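Local coordinates for protein acylneuraminate lyase (Mycoplasma synoviae, PDB 4N4P) that is an acylneuraminate lyase of the dihydrodipicolinate synthetase family, built on a TIM-barrel fold, at residues G218-I222 against L237-Y241; A13-P17 against V29-V33. All coordinates share one frame; numbering follows the deposited sequence.

Contact 1 (G218-I222 against L237-Y241)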
ATOM      1  N   GLY A 218     -28.963  -4.244  17.818  1.00  8.51           N
ATOM      2  CA  GLY A 218     -27.658  -3.869  18.395  1.00  8.64           C
ATOM      3  C   GLY A 218     -27.169  -2.562  17.798  1.00  7.76           C
ATOM      4  O   GLY A 218     -26.613  -1.713  18.512  1.00  7.28           O
ATOM      5  N   ALA A 219     -27.464  -2.355  16.520  1.00  7.48           N
ATOM      6  CA  ALA A 219     -27.082  -1.092  15.852  1.00  7.86           C
ATOM      7  C   ALA A 219     -27.968   0.076  16.304  1.00  8.24           C
ATOM      8  O   ALA A 219     -27.467   1.194  16.608  1.00  7.00           O
ATOM      9  CB  ALA A 219     -27.126  -1.263  14.318  1.00  7.32           C
ATOM     10  N   ASN A 220     -29.275  -0.180  16.390  1.00  7.42           N
ATOM     11  CA  ASN A 220     -30.193   0.824  16.916  1.00  8.37           C
ATOM     12  C   ASN A 220     -29.864   1.205  18.339  1.00  7.99           C
ATOM     13  O   ASN A 220     -30.034   2.366  18.704  1.00  8.40           O
ATOM     14  CB  ASN A 220     -31.664   0.374  16.825  1.00  7.71           C
ATOM     15  CG  ASN A 220     -32.270   0.658  15.468  1.00  9.91           C
ATOM     16  OD1 ASN A 220     -33.018  -0.174  14.899  1.00 13.60           O
ATOM     17  ND2 ASN A 220     -31.962   1.820  14.933  1.00  6.37           N
ATOM     18  N   ALA A 221     -29.347   0.258  19.125  1.00  7.64           N
ATOM     19  CA  ALA A 221     -29.018   0.565  20.507  1.00  7.75           C
ATOM     20  C   ALA A 221     -27.942   1.640  20.533  1.00  7.52           C
ATOM     21  O   ALA A 221     -27.973   2.534  21.389  1.00  7.49           O
ATOM     22  CB  ALA A 221     -28.579  -0.703  21.287  1.00  8.12           C
ATOM     23  N   ILE A 222     -27.007   1.554  19.598  1.00  6.97           N
ATOM     24  CA  ILE A 222     -25.925   2.552  19.499  1.00  7.32           C
ATOM     25  C   ILE A 222     -26.511   3.922  19.115  1.00  7.43           C
ATOM     26  O   ILE A 222     -26.213   4.937  19.743  1.00  7.55           O
ATOM     27  CB  ILE A 222     -24.835   2.136  18.489  1.00  7.09           C
ATOM     28  CG1 ILE A 222     -24.085   0.887  18.981  1.00  8.30           C
ATOM     29  CG2 ILE A 222     -23.820   3.268  18.274  1.00  6.54           C
ATOM     30  CD1 ILE A 222     -23.358   0.199  17.846  1.00  6.84           C
ATOM     31  N   LEU A 237     -21.608  -0.228  23.756  1.00  6.66           N
ATOM     32  CA  LEU A 237     -22.437  -0.889  22.732  1.00  7.43           C
ATOM     33  C   LEU A 237     -21.695  -1.029  21.392  1.00  7.23           C
ATOM     34  O   LEU A 237     -21.955  -1.970  20.618  1.00  7.49           O
ATOM     35  CB  LEU A 237     -23.761  -0.141  22.505  1.00  6.74           C
ATOM     36  CG  LEU A 237     -24.702  -0.143  23.722  1.00  9.06           C
ATOM     37  CD1 LEU A 237     -25.776   0.925  23.472  1.00 10.70           C
ATOM     38  CD2 LEU A 237     -25.338  -1.515  24.000  1.00 11.71           C
ATOM     39  N   THR A 238     -20.792  -0.091  21.124  1.00  6.40           N
ATOM     40  CA  THR A 238     -19.946  -0.200  19.938  1.00  6.47           C
ATOM     41  C   THR A 238     -18.953  -1.365  20.119  1.00  6.61           C
ATOM     42  O   THR A 238     -18.754  -2.161  19.192  1.00  5.53           O
ATOM     43  CB  THR A 238     -19.188   1.101  19.661  1.00  6.14           C
ATOM     44  OG1 THR A 238     -20.132   2.115  19.253  1.00  7.75           O
ATOM     45  CG2 THR A 238     -18.127   0.900  18.523  1.00  5.82           C
ATOM     46  N   HIS A 239     -18.348  -1.467  21.306  1.00  6.21           N
ATOM     47  CA  HIS A 239     -17.402  -2.586  21.536  1.00  7.55           C
ATOM     48  C   HIS A 239     -18.114  -3.913  21.353  1.00  7.76           C
ATOM     49  O   HIS A 239     -17.597  -4.808  20.688  1.00  7.59           O
ATOM     50  CB  HIS A 239     -16.752  -2.480  22.925  1.00  8.22           C
ATOM     51  CG  HIS A 239     -15.937  -1.229  23.096  1.00  8.43           C
ATOM     52  ND1 HIS A 239     -15.179  -0.694  22.078  1.00 10.08           N
ATOM     53  CD2 HIS A 239     -15.766  -0.410  24.165  1.00 10.23           C
ATOM     54  CE1 HIS A 239     -14.576   0.405  22.506  1.00  8.56           C
ATOM     55  NE2 HIS A 239     -14.905   0.594  23.773  1.00 11.45           N
ATOM     56  N   THR A 240     -19.338  -4.006  21.882  1.00  8.13           N
ATOM     57  CA  THR A 240     -20.143  -5.210  21.703  1.00  9.06           C
ATOM     58  C   THR A 240     -20.469  -5.459  20.236  1.00  7.73           C
ATOM     59  O   THR A 240     -20.284  -6.563  19.742  1.00  7.90           O
ATOM     60  CB  THR A 240     -21.428  -5.155  22.534  1.00  9.39           C
ATOM     61  OG1 THR A 240     -21.044  -5.063  23.910  1.00  9.32           O
ATOM     62  CG2 THR A 240     -22.261  -6.449  22.335  1.00 11.54           C
ATOM     63  N   TYR A 241     -20.956  -4.427  19.549  1.00  7.40           N
ATOM     64  CA  TYR A 241     -21.295  -4.551  18.130  1.00  6.42           C
ATOM     65  C   TYR A 241     -20.090  -4.986  17.300  1.00  6.20           C
ATOM     66  O   TYR A 241     -20.181  -5.826  16.409  1.00  6.21           O
ATOM     67  CB  TYR A 241     -21.881  -3.228  17.586  1.00  6.10           C
ATOM     68  CG  TYR A 241     -22.698  -3.469  16.344  1.00  6.32           C
ATOM     69  CD1 TYR A 241     -24.029  -3.908  16.438  1.00  6.52           C
ATOM     70  CD2 TYR A 241     -22.111  -3.355  15.075  1.00  8.06           C
ATOM     71  CE1 TYR A 241     -24.768  -4.189  15.301  1.00  8.13           C
ATOM     72  CE2 TYR A 241     -22.844  -3.636  13.917  1.00  8.16           C
ATOM     73  CZ  TYR A 241     -24.180  -4.049  14.050  1.00  7.31           C
ATOM     74  OH  TYR A 241     -24.922  -4.325  12.941  1.00  9.01           O
TER
HETATM   75  O   HOH W   1     -24.536  -3.103  20.222  1.00 16.29           O
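I222 and Y241 meet at the tightly packed side of this helix pair: the terminal methyl CD1 of I222 lies 3.7 Å from CB of Y241 and approaches the ring obliquely, the two side chains being roughly perpendicular. The tyrosine has CG anti to its backbone N (chi1 -158°), which carries the ring across to the other helix, where Y241 CE1 comes within 3.5 Å of A219 N and Y241 CD1 within 3.7 Å of G218 C. G218 has no side chain to keep the ring off its backbone. The methyl of A219 touches the far end of the ring, and the phenol OH is hydrogen-bonded to T211. One turn along, the side chains of I222 and L237 run alongside in opposing senses, CG1 of I222 lying 3.7 Å from CB of L237. Buried I222 and T238 also pack on A197.

The solvent side is where A221 and L237, both partly exposed, meet. The approach itself is close, CD1 of L237 reaching A221 O at 3.4 Å and A221 CB at 3.9 Å. Near this flank a single water donates to G218 O at 3.0 Å and to L237 O, linking two acceptors that could not pair directly. The short axes approach to 9.5 Å at 157° between their directions. This is the packing of a nearly antiparallel helical hairpin, here joining helix 212-227, which follows the last barrel strand, to helix 231-248 of the helical segment that extends the TIM barrel at its C-terminal end.

Contact 2 (A13-P17 against V29-V33)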
ATOM      1  N   ALA A  13     -28.152  -4.235   3.912  1.00  7.22           N
ATOM      2  CA  ALA A  13     -27.824  -4.616   2.543  1.00  7.56           C
ATOM      3  C   ALA A  13     -28.294  -6.056   2.361  1.00  8.21           C
ATOM      4  O   ALA A  13     -27.620  -7.019   2.759  1.00  8.45           O
ATOM      5  CB  ALA A  13     -26.330  -4.478   2.289  1.00  6.98           C
ATOM      6  N   MET A  14     -29.483  -6.185   1.803  1.00  7.84           N
ATOM      7  CA  MET A  14     -30.221  -7.445   1.810  1.00  9.06           C
ATOM      8  C   MET A  14     -29.482  -8.561   1.096  1.00  8.59           C
ATOM      9  O   MET A  14     -28.968  -8.348   0.026  1.00  8.63           O
ATOM     10  CB  MET A  14     -31.566  -7.258   1.108  1.00  8.55           C
ATOM     11  CG  MET A  14     -32.546  -8.386   1.444  1.00 10.76           C
ATOM     12  SD  MET A  14     -34.046  -8.222   0.485  1.00 13.23           S
ATOM     13  CE  MET A  14     -33.561  -8.929  -1.074  1.00 10.88           C
ATOM     14  N   VAL A  15     -29.458  -9.738   1.713  1.00  9.51           N
ATOM     15  CA  VAL A  15     -28.968 -10.948   1.056  1.00  9.80           C
ATOM     16  C   VAL A  15     -29.982 -11.389  -0.007  1.00 10.25           C
ATOM     17  O   VAL A  15     -31.184 -11.140   0.129  1.00 11.93           O
ATOM     18  CB  VAL A  15     -28.696 -12.081   2.078  1.00  8.76           C
ATOM     19  CG1 VAL A  15     -27.574 -11.647   3.021  1.00  9.57           C
ATOM     20  CG2 VAL A  15     -29.975 -12.449   2.883  1.00 11.06           C
ATOM     21  N   THR A  16     -29.493 -12.050  -1.045  1.00 10.20           N
ATOM     22  CA  THR A  16     -30.372 -12.618  -2.080  1.00 11.29           C
ATOM     23  C   THR A  16     -30.508 -14.149  -1.923  1.00 10.84           C
ATOM     24  O   THR A  16     -29.546 -14.866  -2.131  1.00 11.75           O
ATOM     25  CB  THR A  16     -29.883 -12.236  -3.518  1.00 10.67           C
ATOM     26  OG1 THR A  16     -29.712 -10.812  -3.609  1.00 12.14           O
ATOM     27  CG2 THR A  16     -30.918 -12.680  -4.570  1.00 12.33           C
ATOM     28  N   PRO A  17     -31.707 -14.653  -1.551  1.00 11.43           N
ATOM     29  CA  PRO A  17     -31.832 -16.098  -1.377  1.00 11.44           C
ATOM     30  C   PRO A  17     -31.647 -16.917  -2.649  1.00 11.33           C
ATOM     31  O   PRO A  17     -32.250 -16.625  -3.681  1.00 12.09           O
ATOM     32  CB  PRO A  17     -33.258 -16.255  -0.833  1.00 12.45           C
ATOM     33  CG  PRO A  17     -33.451 -14.987  -0.072  1.00 12.19           C
ATOM     34  CD  PRO A  17     -32.913 -13.971  -1.056  1.00 11.84           C
ATOM     35  N   VAL A  29     -37.049 -14.455  -1.212  1.00 16.20           N
ATOM     36  CA  VAL A  29     -36.889 -12.990  -1.264  1.00 16.52           C
ATOM     37  C   VAL A  29     -37.990 -12.339  -0.418  1.00 16.59           C
ATOM     38  O   VAL A  29     -37.732 -11.462   0.418  1.00 15.50           O
ATOM     39  CB  VAL A  29     -36.906 -12.457  -2.717  1.00 16.01           C
ATOM     40  CG1 VAL A  29     -36.939 -10.924  -2.725  1.00 15.65           C
ATOM     41  CG2 VAL A  29     -35.705 -12.990  -3.497  1.00 16.87           C
ATOM     42  N   LYS A  30     -39.230 -12.811  -0.580  1.00 16.91           N
ATOM     43  CA  LYS A  30     -40.329 -12.228   0.175  1.00 16.81           C
ATOM     44  C   LYS A  30     -40.192 -12.473   1.677  1.00 15.64           C
ATOM     45  O   LYS A  30     -40.460 -11.571   2.481  1.00 15.05           O
ATOM     46  CB  LYS A  30     -41.694 -12.717  -0.332  1.00 18.12           C
ATOM     47  CG  LYS A  30     -41.872 -12.702  -1.867  1.00 21.75           C
ATOM     48  CD  LYS A  30     -42.497 -11.392  -2.340  1.00 25.82           C
ATOM     49  CE  LYS A  30     -42.964 -11.435  -3.771  1.00 26.77           C
ATOM     50  NZ  LYS A  30     -44.460 -11.361  -3.972  1.00 28.98           N
ATOM     51  N   GLU A  31     -39.749 -13.672   2.065  1.00 14.23           N
ATOM     52  CA  GLU A  31     -39.583 -13.958   3.498  1.00 13.04           C
ATOM     53  C   GLU A  31     -38.470 -13.106   4.111  1.00 11.54           C
ATOM     54  O   GLU A  31     -38.593 -12.660   5.237  1.00 11.29           O
ATOM     55  CB  GLU A  31     -39.273 -15.433   3.755  1.00 13.98           C
ATOM     56  CG  GLU A  31     -40.428 -16.387   3.425  1.00 15.30           C
ATOM     57  CD  GLU A  31     -40.190 -17.783   3.977  1.00 22.16           C
ATOM     58  OE1 GLU A  31     -39.510 -17.935   5.029  1.00 19.87           O
ATOM     59  OE2 GLU A  31     -40.701 -18.742   3.356  1.00 24.83           O
ATOM     60  N   VAL A  32     -37.376 -12.914   3.386  1.00 11.11           N
ATOM     61  CA  VAL A  32     -36.300 -12.061   3.902  1.00 10.94           C
ATOM     62  C   VAL A  32     -36.809 -10.629   4.087  1.00 11.03           C
ATOM     63  O   VAL A  32     -36.509  -9.996   5.084  1.00 10.17           O
ATOM     64  CB  VAL A  32     -35.068 -12.090   2.985  1.00 10.93           C
ATOM     65  CG1 VAL A  32     -34.116 -10.915   3.266  1.00 10.97           C
ATOM     66  CG2 VAL A  32     -34.356 -13.452   3.138  1.00 11.54           C
ATOM     67  N   VAL A  33     -37.546 -10.110   3.105  1.00 10.23           N
ATOM     68  CA  VAL A  33     -38.103  -8.745   3.229  1.00 10.51           C
ATOM     69  C   VAL A  33     -38.982  -8.637   4.478  1.00 10.52           C
ATOM     70  O   VAL A  33     -38.809  -7.723   5.299  1.00 10.36           O
ATOM     71  CB  VAL A  33     -38.848  -8.284   1.936  1.00 10.04           C
ATOM     72  CG1 VAL A  33     -39.591  -6.912   2.157  1.00 10.12           C
ATOM     73  CG2 VAL A  33     -37.878  -8.159   0.770  1.00 11.05           C
TER
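M14 swings its CG anti to the backbone N (chi1 -163°) and keeps chi2 extended, which projects the thioether straight from the loop to the helix; the bend at chi3 (81°) then turns the terminal methyl aside. On the helix, V32 has CG1 anti to its own backbone N (chi1 163°), leaving CG2 beside that N, and its two methyls are thereby divided between M14 and P17.

The M14 half is the tighter. CG of M14 sits 3.5 Å from V32 CG1, closer than usual for two carbons, and the two side chains meet at a slant. M14 SD lies 3.8 Å from V33 CG2, at nearly the same distance as from V32 CG1, so the sulfur rests against methyls of successive residues. The methyl M14 CE reaches only loosely toward V29, 4.3 Å from V29 CG1.

Such packing belongs to the TIM barrel: residues 13-17 leave strand 9-12 and helix 26-39 then lies against the outside of the barrel, with I45 of strand 44-47 touching both M14 and V33. V69 of helix 59-73 adds contacts to M14 and V29, while M261 of helix 253-263 packs on V15 and V32.

P17 makes the other half with its pyrrolidine ring. P17 CG stands 3.7 Å from V32 CG2, and P17 CD is 3.8 Å from V29 CG2, where the ring and the valine side chain are set nearly perpendicular. V15 adds a marginal approach, V15 CG2 to V32 CG1 at 4.4 Å. The carbonyl oxygen V15 O is buried by this hydrocarbon surface and has no polar partner in the model.

Overall arrangement
Residues 13-17 and 29-33 of contact 2 both precede 218-222 in the chain, and the two contacts stand apart, with centres 23 Å from each other and nearest atoms about 10 Å apart. Contact 2 is the more central: its centre lies about 12 Å from the centre of the chain, that of contact 1 about 18 Å. Strand 9-12 connects them structurally: residues 13-17 continue directly from it, while L10 on the strand touches A219 and N220 of contact 1. That strand neighbours 206-209, the strand preceding helix 212-227. Their assembly environments differ: H239 and T238 of contact 1 meet a second subunit, whereas no other chain touches the segments of contact 2.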